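Local coordinates for reticulocyte binding protein (PDB 3FAX), which is probably a pullulanase-type enzyme of the alpha-amylase family that binds glucose oligosaccharides and hydrolyses alpha-1,6 branch linkages in alpha-glucans, at residues 455-460 with 484-489; 506-511 with 557-562; 518-523 with 566-571. All blocks are in the same frame, centred on the assembly; numbering follows the deposited sequence.

Contact 1. Residues 455-460 with 484-489; sequences RFDMMG and IGEGWR. With GLC (alpha-D-glucopyranose), chain B; GLC (alpha-D-glucopyranose), chain C.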
loop_
_atom_site.group_PDB
_atom_site.type_symbol
_atom_site.label_atom_id
_atom_site.label_comp_id
_atom_site.label_asym_id
_atom_site.label_seq_id
_atom_site.Cartn_x
_atom_site.Cartn_y
_atom_site.Cartn_z
ATOM N N ARG A 455 -0.243 2.887 -4.472
ATOM C CA ARG A 455 0.265 3.081 -3.140
ATOM C C ARG A 455 0.905 1.753 -2.761
ATOM O O ARG A 455 0.208 0.745 -2.671
ATOM C CB ARG A 455 -0.887 3.443 -2.196
ATOM C CG ARG A 455 -0.523 3.533 -0.719
ATOM C CD ARG A 455 -0.846 2.217 0.037
ATOM N NE ARG A 455 -0.666 2.351 1.480
ATOM C CZ ARG A 455 -0.431 1.345 2.333
ATOM N NH1 ARG A 455 -0.343 0.080 1.922
ATOM N NH2 ARG A 455 -0.278 1.610 3.623
ATOM N N PHE A 456 2.224 1.749 -2.586
ATOM C CA PHE A 456 2.966 0.526 -2.211
ATOM C C PHE A 456 2.988 0.284 -0.709
ATOM O O PHE A 456 3.534 1.087 0.051
ATOM C CB PHE A 456 4.411 0.593 -2.697
ATOM C CG PHE A 456 4.554 0.438 -4.170
ATOM C CD1 PHE A 456 4.742 -0.815 -4.730
ATOM C CD2 PHE A 456 4.479 1.538 -5.009
ATOM C CE1 PHE A 456 4.875 -0.962 -6.106
ATOM C CE2 PHE A 456 4.608 1.402 -6.384
ATOM C CZ PHE A 456 4.803 0.157 -6.935
ATOM N N ASP A 457 2.418 -0.837 -0.292
ATOM C CA ASP A 457 2.516 -1.278 1.094
ATOM C C ASP A 457 3.970 -1.643 1.401
ATOM O O ASP A 457 4.650 -2.226 0.559
ATOM C CB ASP A 457 1.596 -2.486 1.323
ATOM C CG ASP A 457 1.483 -2.883 2.802
ATOM O OD1 ASP A 457 0.852 -2.129 3.581
ATOM O OD2 ASP A 457 2.012 -3.955 3.171
ATOM N N MET A 458 4.433 -1.284 2.600
ATOM C CA MET A 458 5.795 -1.568 3.065
ATOM C C MET A 458 6.769 -1.438 1.921
ATOM O O MET A 458 7.435 -2.394 1.562
ATOM C CB MET A 458 5.914 -2.980 3.655
ATOM C CG MET A 458 5.002 -3.293 4.820
ATOM S SD MET A 458 5.356 -2.417 6.356
ATOM C CE MET A 458 4.277 -3.340 7.452
ATOM N N MET A 459 6.842 -0.254 1.328
ATOM C CA MET A 459 7.659 -0.080 0.140
ATOM C C MET A 459 9.143 -0.308 0.440
ATOM O O MET A 459 9.903 -0.755 -0.421
ATOM C CB MET A 459 7.449 1.298 -0.447
ATOM C CG MET A 459 7.897 1.408 -1.872
ATOM S SD MET A 459 7.856 3.111 -2.353
ATOM C CE MET A 459 6.322 3.222 -3.207
ATOM N N GLY A 460 9.545 -0.018 1.672
ATOM C CA GLY A 460 10.932 -0.166 2.082
ATOM C C GLY A 460 11.418 -1.605 2.109
ATOM O O GLY A 460 12.615 -1.858 2.295
ATOM N N ILE A 484 2.824 6.582 -4.638
ATOM C CA ILE A 484 3.286 6.799 -3.267
ATOM C C ILE A 484 3.565 5.443 -2.624
ATOM O O ILE A 484 3.302 4.407 -3.232
ATOM C CB ILE A 484 2.283 7.637 -2.440
ATOM C CG1 ILE A 484 0.984 6.864 -2.209
ATOM C CG2 ILE A 484 2.008 8.987 -3.139
ATOM C CD1 ILE A 484 -0.103 7.679 -1.530
ATOM N N GLY A 485 4.121 5.445 -1.414
ATOM C CA GLY A 485 4.318 4.199 -0.673
ATOM C C GLY A 485 4.788 4.409 0.749
ATOM O O GLY A 485 5.265 5.482 1.103
ATOM N N GLU A 486 4.641 3.373 1.566
ATOM C CA GLU A 486 5.172 3.390 2.926
ATOM C C GLU A 486 6.682 3.166 2.862
ATOM O O GLU A 486 7.118 2.048 2.594
ATOM C CB GLU A 486 4.562 2.270 3.757
ATOM C CG GLU A 486 3.090 2.352 4.029
ATOM C CD GLU A 486 2.665 1.308 5.063
ATOM O OE1 GLU A 486 2.644 0.092 4.737
ATOM O OE2 GLU A 486 2.370 1.709 6.210
ATOM N N GLY A 487 7.468 4.213 3.113
ATOM C CA GLY A 487 8.933 4.125 3.055
ATOM C C GLY A 487 9.630 3.798 4.377
ATOM O O GLY A 487 10.746 4.254 4.618
ATOM N N TRP A 488 8.998 3.002 5.231
ATOM C CA TRP A 488 9.612 2.640 6.508
ATOM C C TRP A 488 10.901 1.817 6.288
ATOM O O TRP A 488 10.929 0.891 5.476
ATOM C CB TRP A 488 8.652 1.836 7.384
ATOM C CG TRP A 488 7.205 2.239 7.360
ATOM C CD1 TRP A 488 6.146 1.411 7.172
ATOM C CD2 TRP A 488 6.660 3.551 7.545
ATOM N NE1 TRP A 488 4.971 2.117 7.219
ATOM C CE2 TRP A 488 5.259 3.435 7.457
ATOM C CE3 TRP A 488 7.217 4.809 7.785
ATOM C CZ2 TRP A 488 4.407 4.527 7.589
ATOM C CZ3 TRP A 488 6.376 5.892 7.919
ATOM C CH2 TRP A 488 4.982 5.745 7.822
ATOM N N ARG A 489 11.956 2.145 7.024
ATOM C CA ARG A 489 13.244 1.440 6.895
ATOM C C ARG A 489 13.170 0.021 7.454
ATOM O O ARG A 489 13.607 -0.249 8.579
ATOM C CB ARG A 489 14.343 2.215 7.605
ATOM C CG ARG A 489 14.561 3.592 7.040
ATOM C CD ARG A 489 15.519 4.387 7.886
ATOM N NE ARG A 489 15.535 5.783 7.472
ATOM C CZ ARG A 489 14.673 6.710 7.885
ATOM N NH1 ARG A 489 13.711 6.416 8.754
ATOM N NH2 ARG A 489 14.784 7.954 7.429
HETATM C C1 GLC B . 8.301 3.495 11.890
HETATM C C2 GLC B . 7.050 4.254 11.457
HETATM C C3 GLC B . 5.803 3.442 11.747
HETATM C C4 GLC B . 5.939 2.060 11.137
HETATM C C5 GLC B . 7.204 1.391 11.657
HETATM C C6 GLC B . 7.340 -0.010 11.066
HETATM O O2 GLC B . 6.944 5.476 12.145
HETATM O O3 GLC B . 4.671 4.085 11.213
HETATM O O4 GLC B . 4.815 1.308 11.522
HETATM O O5 GLC B . 8.317 2.196 11.318
HETATM O O6 GLC B . 8.671 -0.454 11.154
HETATM C C1 GLC C . 4.116 0.680 10.431
HETATM C C2 GLC C . 2.627 1.013 10.542
HETATM C C3 GLC C . 1.906 0.205 11.624
HETATM C C4 GLC C . 2.322 -1.259 11.628
HETATM C C5 GLC C . 3.848 -1.367 11.603
HETATM C C6 GLC C . 4.341 -2.812 11.603
HETATM O O2 GLC C . 2.466 2.389 10.816
HETATM O O3 GLC C . 0.518 0.247 11.399
HETATM O O4 GLC C . 1.755 -1.880 12.766
HETATM O O5 GLC C . 4.319 -0.719 10.431
HETATM O O6 GLC C . 3.984 -3.440 10.387
HETATM O O HOH W 1 8.617 -0.150 4.467
#
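D457 and E486 stand side by side where the neighbouring parallel strands 453-456 and 482-485 of the closed (beta/alpha)8 barrel run out. The side chains point the same way, and D457 OD1 lies 3.1 Å from E486 OE1; both atoms are acceptors, so the approach is not a hydrogen bond. In the alpha-amylase family the ends of these strands, the fourth and fifth, carry the catalytic nucleophile and general acid/base, and the two residues are consistent with those positions. R455 ties them together. With CG anti to the backbone N (chi1 174°) and a bend at chi2 (-97°), its guanidinium reaches D457, where NH1 donates to the anti lone pair of OD1 over 3.0 Å. NH2 forms a longer salt bridge to E486 OE1 at 3.5 Å, with E486 CG over one guanidinium face; D389 is a further partner of NH1. E486 OE1 also accepts a nearly straight hydrogen bond from M458 N, 3.1 Å (172°). W488 NE1 donates a hydrogen bond to E486 OE2 over 2.8 Å from above the carboxylate plane, so both carboxylate oxygens are engaged. The indole has E486 CB over one face and the chain B glucose over the opposite one, as expected of a sugar-stacking platform. M458 SD lies at the indole edge, in its plane, as a Met-aromatic contact 4.0 Å from W488 CD1.

Contact 2. Residues 506-511 with 557-562; sequences WMKSTD and NFEADS. With CA (calcium ion), chain F.
A calcium site joins M507, T510 and D511 to D561, bridging two irregular loops through the metal. The carbonyl oxygen M507 O lies 2.4 Å from the calcium, and T510 O, three residues on, is bound from the same loop. Each aspartate of the two segments uses one oxygen: D511 OD1 sits 2.4 Å and D561 OD1 2.3 Å from the ion, whereas D561 OD2 is 3.9 Å from it. Both oxygens of D565 complete six ligand atoms. The first torsion of D561 (63°) sets its CG between the backbone N and carbonyl carbon, bringing the carboxylate across to the opposite loop. In the (beta/alpha)8 barrel these loops lead into the sixth and seventh strands, 513-517 and 566-568, so the metal ties together the approaches to two adjacent staves. Away from the ion, K508 and E559 cross at about a right angle, and K508 NZ makes a weak hydrogen bond, part of a salt bridge, to E559 OE1 at 3.4 Å. A second, buried pair is apolar: M507 CG meets the F558 ring obliquely, 3.7 Å from CE1, and F558 also touches V515 and V566 of those two strands.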
loop_
_atom_site.group_PDB
_atom_site.type_symbol
_atom_site.label_atom_id
_atom_site.label_comp_id
_atom_site.label_asym_id
_atom_site.label_seq_id
_atom_site.Cartn_x
_atom_site.Cartn_y
_atom_site.Cartn_z
ATOM N N TRP A 506 15.618 6.959 0.237
ATOM C CA TRP A 506 15.634 6.959 -1.225
ATOM C C TRP A 506 15.166 8.297 -1.807
ATOM O O TRP A 506 15.457 8.609 -2.965
ATOM C CB TRP A 506 14.723 5.822 -1.706
ATOM C CG TRP A 506 14.604 5.613 -3.177
ATOM C CD1 TRP A 506 15.604 5.643 -4.102
ATOM C CD2 TRP A 506 13.405 5.284 -3.893
ATOM N NE1 TRP A 506 15.100 5.379 -5.354
ATOM C CE2 TRP A 506 13.751 5.152 -5.252
ATOM C CE3 TRP A 506 12.068 5.098 -3.515
ATOM C CZ2 TRP A 506 12.812 4.847 -6.238
ATOM C CZ3 TRP A 506 11.133 4.799 -4.496
ATOM C CH2 TRP A 506 11.511 4.678 -5.841
ATOM N N MET A 507 14.452 9.087 -1.003
ATOM C CA MET A 507 13.885 10.351 -1.470
ATOM C C MET A 507 14.930 11.400 -1.887
ATOM O O MET A 507 14.620 12.275 -2.697
ATOM C CB MET A 507 12.953 10.940 -0.411
ATOM C CG MET A 507 11.729 10.088 -0.100
ATOM S SD MET A 507 10.689 9.717 -1.530
ATOM C CE MET A 507 11.299 8.104 -1.994
ATOM N N LYS A 508 16.145 11.319 -1.335
ATOM C CA LYS A 508 17.281 12.154 -1.779
ATOM C C LYS A 508 17.527 12.004 -3.275
ATOM O O LYS A 508 17.770 12.986 -3.980
ATOM C CB LYS A 508 18.594 11.728 -1.116
ATOM C CG LYS A 508 18.692 11.838 0.378
ATOM C CD LYS A 508 20.003 11.212 0.856
ATOM C CE LYS A 508 19.939 10.791 2.321
ATOM N NZ LYS A 508 19.776 11.936 3.260
ATOM N N SER A 509 17.480 10.751 -3.731
ATOM C CA SER A 509 17.957 10.368 -5.056
ATOM C C SER A 509 16.863 9.804 -5.972
ATOM O O SER A 509 17.109 8.857 -6.717
ATOM C CB SER A 509 19.118 9.370 -4.907
ATOM O OG SER A 509 18.825 8.360 -3.955
ATOM N N THR A 510 15.663 10.382 -5.896
ATOM C CA THR A 510 14.630 10.256 -6.942
ATOM C C THR A 510 13.567 11.327 -6.752
ATOM O O THR A 510 13.419 11.871 -5.666
ATOM C CB THR A 510 13.901 8.876 -6.967
ATOM O OG1 THR A 510 13.838 8.324 -5.644
ATOM C CG2 THR A 510 14.595 7.900 -7.913
ATOM N N ASP A 511 12.837 11.630 -7.815
ATOM C CA ASP A 511 11.651 12.466 -7.717
ATOM C C ASP A 511 10.509 11.758 -8.420
ATOM O O ASP A 511 9.760 12.351 -9.197
ATOM C CB ASP A 511 11.897 13.864 -8.300
ATOM C CG ASP A 511 12.767 14.729 -7.402
ATOM O OD1 ASP A 511 12.593 14.692 -6.159
ATOM O OD2 ASP A 511 13.625 15.458 -7.941
ATOM N N ASN A 557 13.079 13.473 9.896
ATOM C CA ASN A 557 13.545 12.080 9.972
ATOM C C ASN A 557 14.048 11.505 8.638
ATOM O O ASN A 557 14.505 10.368 8.597
ATOM C CB ASN A 557 12.461 11.170 10.588
ATOM C CG ASN A 557 11.187 11.088 9.743
ATOM O OD1 ASN A 557 10.944 11.912 8.863
ATOM N ND2 ASN A 557 10.370 10.081 10.017
ATOM N N PHE A 558 13.948 12.285 7.562
ATOM C CA PHE A 558 14.565 11.945 6.273
ATOM C C PHE A 558 14.663 13.194 5.401
ATOM O O PHE A 558 14.005 14.199 5.683
ATOM C CB PHE A 558 13.800 10.819 5.545
ATOM C CG PHE A 558 12.500 11.247 4.911
ATOM C CD1 PHE A 558 12.470 11.718 3.602
ATOM C CD2 PHE A 558 11.303 11.145 5.607
ATOM C CE1 PHE A 558 11.273 12.105 3.014
ATOM C CE2 PHE A 558 10.096 11.518 5.017
ATOM C CZ PHE A 558 10.084 12.002 3.723
ATOM N N GLU A 559 15.476 13.131 4.349
ATOM C CA GLU A 559 15.710 14.294 3.492
ATOM C C GLU A 559 14.742 14.311 2.308
ATOM O O GLU A 559 14.797 13.443 1.433
ATOM C CB GLU A 559 17.162 14.340 2.991
ATOM C CG GLU A 559 17.613 15.759 2.607
ATOM C CD GLU A 559 18.866 15.795 1.744
ATOM O OE1 GLU A 559 19.867 15.142 2.111
ATOM O OE2 GLU A 559 18.850 16.493 0.706
ATOM N N ALA A 560 13.855 15.299 2.298
ATOM C CA ALA A 560 12.942 15.523 1.177
ATOM C C ALA A 560 13.435 16.736 0.400
ATOM O O ALA A 560 13.208 17.873 0.822
ATOM C CB ALA A 560 11.524 15.753 1.680
ATOM N N ASP A 561 14.120 16.497 -0.719
ATOM C CA ASP A 561 14.640 17.602 -1.553
ATOM C C ASP A 561 13.616 18.109 -2.576
ATOM O O ASP A 561 13.915 18.985 -3.389
ATOM C CB ASP A 561 15.961 17.222 -2.239
ATOM C CG ASP A 561 15.825 16.059 -3.210
ATOM O OD1 ASP A 561 14.773 15.394 -3.226
ATOM O OD2 ASP A 561 16.789 15.799 -3.958
ATOM N N SER A 562 12.410 17.558 -2.522
ATOM C CA SER A 562 11.299 18.050 -3.314
ATOM C C SER A 562 9.996 17.838 -2.537
ATOM O O SER A 562 9.821 16.802 -1.903
ATOM C CB SER A 562 11.255 17.325 -4.657
ATOM O OG SER A 562 10.180 17.800 -5.441
HETATM CA CA CA F . 13.557 13.677 -4.251
#

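Contact 3. Residues 518-523 with 566-571; sequences DDIRNS and VVQYIA. With GLC (alpha-D-glucopyranose), chain B.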
loop_
_atom_site.group_PDB
_atom_site.type_symbol
_atom_site.label_atom_id
_atom_site.label_comp_id
_atom_site.label_asym_id
_atom_site.label_seq_id
_atom_site.Cartn_x
_atom_site.Cartn_y
_atom_site.Cartn_z
ATOM N N ASP A 518 5.757 10.104 8.547
ATOM C CA ASP A 518 5.431 9.786 9.937
ATOM C C ASP A 518 5.871 10.899 10.899
ATOM O O ASP A 518 5.369 10.987 12.019
ATOM C CB ASP A 518 6.004 8.415 10.363
ATOM C CG ASP A 518 7.500 8.260 10.081
ATOM O OD1 ASP A 518 8.016 8.850 9.105
ATOM O OD2 ASP A 518 8.155 7.513 10.831
ATOM N N ASP A 519 6.791 11.760 10.459
ATOM C CA ASP A 519 7.265 12.867 11.301
ATOM C C ASP A 519 6.156 13.886 11.545
ATOM O O ASP A 519 5.927 14.299 12.688
ATOM C CB ASP A 519 8.481 13.570 10.679
ATOM C CG ASP A 519 9.303 14.319 11.708
ATOM O OD1 ASP A 519 9.771 13.655 12.661
ATOM O OD2 ASP A 519 9.490 15.554 11.574
ATOM N N ILE A 520 5.475 14.297 10.474
ATOM C CA ILE A 520 4.365 15.247 10.604
ATOM C C ILE A 520 3.211 14.585 11.370
ATOM O O ILE A 520 2.615 15.204 12.247
ATOM C CB ILE A 520 3.912 15.826 9.231
ATOM C CG1 ILE A 520 2.995 17.039 9.426
ATOM C CG2 ILE A 520 3.217 14.783 8.394
ATOM C CD1 ILE A 520 2.769 17.840 8.158
ATOM N N ARG A 521 2.934 13.319 11.057
ATOM C CA ARG A 521 1.956 12.522 11.791
ATOM C C ARG A 521 2.270 12.526 13.293
ATOM O O ARG A 521 1.464 13.002 14.098
ATOM C CB ARG A 521 1.943 11.079 11.246
ATOM C CG ARG A 521 0.968 10.121 11.921
ATOM C CD ARG A 521 1.397 8.666 11.748
ATOM N NE ARG A 521 2.596 8.321 12.524
ATOM C CZ ARG A 521 3.337 7.224 12.343
ATOM N NH1 ARG A 521 3.021 6.331 11.414
ATOM N NH2 ARG A 521 4.403 7.003 13.104
ATOM N N ASN A 522 3.440 12.004 13.664
ATOM C CA ASN A 522 3.846 11.952 15.077
ATOM C C ASN A 522 3.774 13.319 15.736
ATOM O O ASN A 522 3.307 13.439 16.866
ATOM C CB ASN A 522 5.273 11.405 15.234
ATOM C CG ASN A 522 5.399 9.937 14.823
ATOM O OD1 ASN A 522 4.404 9.215 14.706
ATOM N ND2 ASN A 522 6.633 9.496 14.593
ATOM N N SER A 523 4.230 14.345 15.019
ATOM C CA SER A 523 4.325 15.695 15.572
ATOM C C SER A 523 2.970 16.314 15.849
ATOM O O SER A 523 2.806 17.022 16.844
ATOM C CB SER A 523 5.102 16.623 14.634
ATOM O OG SER A 523 6.493 16.475 14.819
ATOM N N VAL A 566 7.000 13.958 -0.267
ATOM C CA VAL A 566 6.340 13.832 1.029
ATOM C C VAL A 566 4.831 13.701 0.868
ATOM O O VAL A 566 4.174 14.560 0.283
ATOM C CB VAL A 566 6.704 15.025 1.952
ATOM C CG1 VAL A 566 5.902 14.997 3.250
ATOM C CG2 VAL A 566 8.203 15.009 2.253
ATOM N N VAL A 567 4.304 12.589 1.367
ATOM C CA VAL A 567 2.878 12.406 1.525
ATOM C C VAL A 567 2.539 12.812 2.958
ATOM O O VAL A 567 2.978 12.170 3.928
ATOM C CB VAL A 567 2.471 10.941 1.260
ATOM C CG1 VAL A 567 0.955 10.786 1.357
ATOM C CG2 VAL A 567 2.997 10.488 -0.109
ATOM N N GLN A 568 1.781 13.897 3.088
ATOM C CA GLN A 568 1.476 14.459 4.397
ATOM C C GLN A 568 0.223 13.782 4.931
ATOM O O GLN A 568 -0.798 13.748 4.244
ATOM C CB GLN A 568 1.263 15.972 4.307
ATOM C CG GLN A 568 2.389 16.755 3.612
ATOM C CD GLN A 568 3.545 17.162 4.532
ATOM O OE1 GLN A 568 4.186 18.190 4.307
ATOM N NE2 GLN A 568 3.818 16.359 5.555
ATOM N N TYR A 569 0.301 13.238 6.147
ATOM C CA TYR A 569 -0.855 12.589 6.761
ATOM C C TYR A 569 -0.832 12.566 8.294
ATOM O O TYR A 569 0.221 12.707 8.928
ATOM C CB TYR A 569 -1.029 11.171 6.198
ATOM C CG TYR A 569 -0.244 10.057 6.887
ATOM C CD1 TYR A 569 1.107 10.182 7.166
ATOM C CD2 TYR A 569 -0.861 8.860 7.210
ATOM C CE1 TYR A 569 1.814 9.152 7.771
ATOM C CE2 TYR A 569 -0.173 7.836 7.806
ATOM C CZ TYR A 569 1.164 7.980 8.083
ATOM O OH TYR A 569 1.833 6.943 8.684
ATOM N N ILE A 570 -2.021 12.408 8.868
ATOM C CA ILE A 570 -2.198 12.248 10.311
ATOM C C ILE A 570 -3.035 11.006 10.661
ATOM O O ILE A 570 -3.052 10.574 11.818
ATOM C CB ILE A 570 -2.825 13.509 10.956
ATOM C CG1 ILE A 570 -4.052 13.988 10.175
ATOM C CG2 ILE A 570 -1.802 14.617 11.049
ATOM C CD1 ILE A 570 -4.760 15.187 10.797
ATOM N N ALA A 571 -3.721 10.436 9.666
ATOM C CA ALA A 571 -4.471 9.200 9.847
ATOM C C ALA A 571 -4.433 8.352 8.591
ATOM O O ALA A 571 -4.256 8.859 7.493
ATOM C CB ALA A 571 -5.897 9.502 10.217
HETATM C C1 GLC B . 8.301 3.495 11.890
HETATM C C2 GLC B . 7.050 4.254 11.457
HETATM C C3 GLC B . 5.803 3.442 11.747
HETATM C C4 GLC B . 5.939 2.060 11.137
HETATM C C5 GLC B . 7.204 1.391 11.657
HETATM C C6 GLC B . 7.340 -0.010 11.066
HETATM O O2 GLC B . 6.944 5.476 12.145
HETATM O O3 GLC B . 4.671 4.085 11.213
HETATM O O4 GLC B . 4.815 1.308 11.522
HETATM O O5 GLC B . 8.317 2.196 11.318
HETATM O O6 GLC B . 8.671 -0.454 11.154
#
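R521 and Y569 lie side by side and point the same way, the arginine coming from the first turn of helix 518-525 and the tyrosine from segment 566-571. Their flat groups are not stacked, since the guanidinium and ring planes are 57° apart.

Hydrogen bonds among the side chains fix the guanidinium. The R521 chain leaves with CG opposite its backbone N and bends at chi3 (70°), which turns the guanidinium toward Y569 OH and the sugar. R521 NH1 donates to Y569 OH over 3.0 Å; the bond is bent (136°), and the hydroxyl is tilted from the guanidinium plane. On another edge NE and NH2 grip N522 OD1 side-on, at 3.0 Å from NE and 2.7 Å from NH2, and this oxygen lies almost exactly in the guanidinium plane.

Hydrogen bonds to the chain B glucose use what remains. R521 NH1 reaches sugar O3 at 2.8 Å in the plane of the guanidinium, and the bond is nearly linear. NH2 meets sugar O2 at 3.1 Å, while that same hydroxyl donates to D518 OD2 at 2.7 Å. D518 and R521, one helical turn apart, thus hold neighbouring sugar hydroxyls, and D518 OD1 is itself positioned by Q504.

Van der Waals contacts fill in around these bonds. D518 CB sits above one face of the R521 guanidinium, towards its rim. R521 CD comes 3.7 Å from Y569 CZ, obliquely to the ring. I520 crosses the Q568 side chain at about a right angle, and I520 CG2 approaches Y569 O to 3.7 Å.

The arrangement is typical of a sugar-binding subsite in a (beta/alpha)8 glycosidase, where polar residues beyond the strand ends read the hydroxyls of a bound glucan.

The contact centres form a nearly equilateral triangle, about 14 Å from contact 1 to contacts 2 and 3 and about 15 Å between those two. Contact 1 closes before either of the others opens, whereas contacts 2 and 3 alternate along the chain: 506-511, 518-523, 557-562, 566-571. Strands 453-456, 482-485 and 566-568 belong to the same barrel, with 513-517 between the last two. Contacts 1 and 3 both touch the chain B glucose, and W488 CZ3 packs 3.4 Å from D518 CG. N557 ND2 probably bonds to D518 OD1 at 2.8 Å, connecting the calcium-site loop to the sugar-binding helix. This is consistent with one glucan-binding face of the barrel, the calcium site beside it.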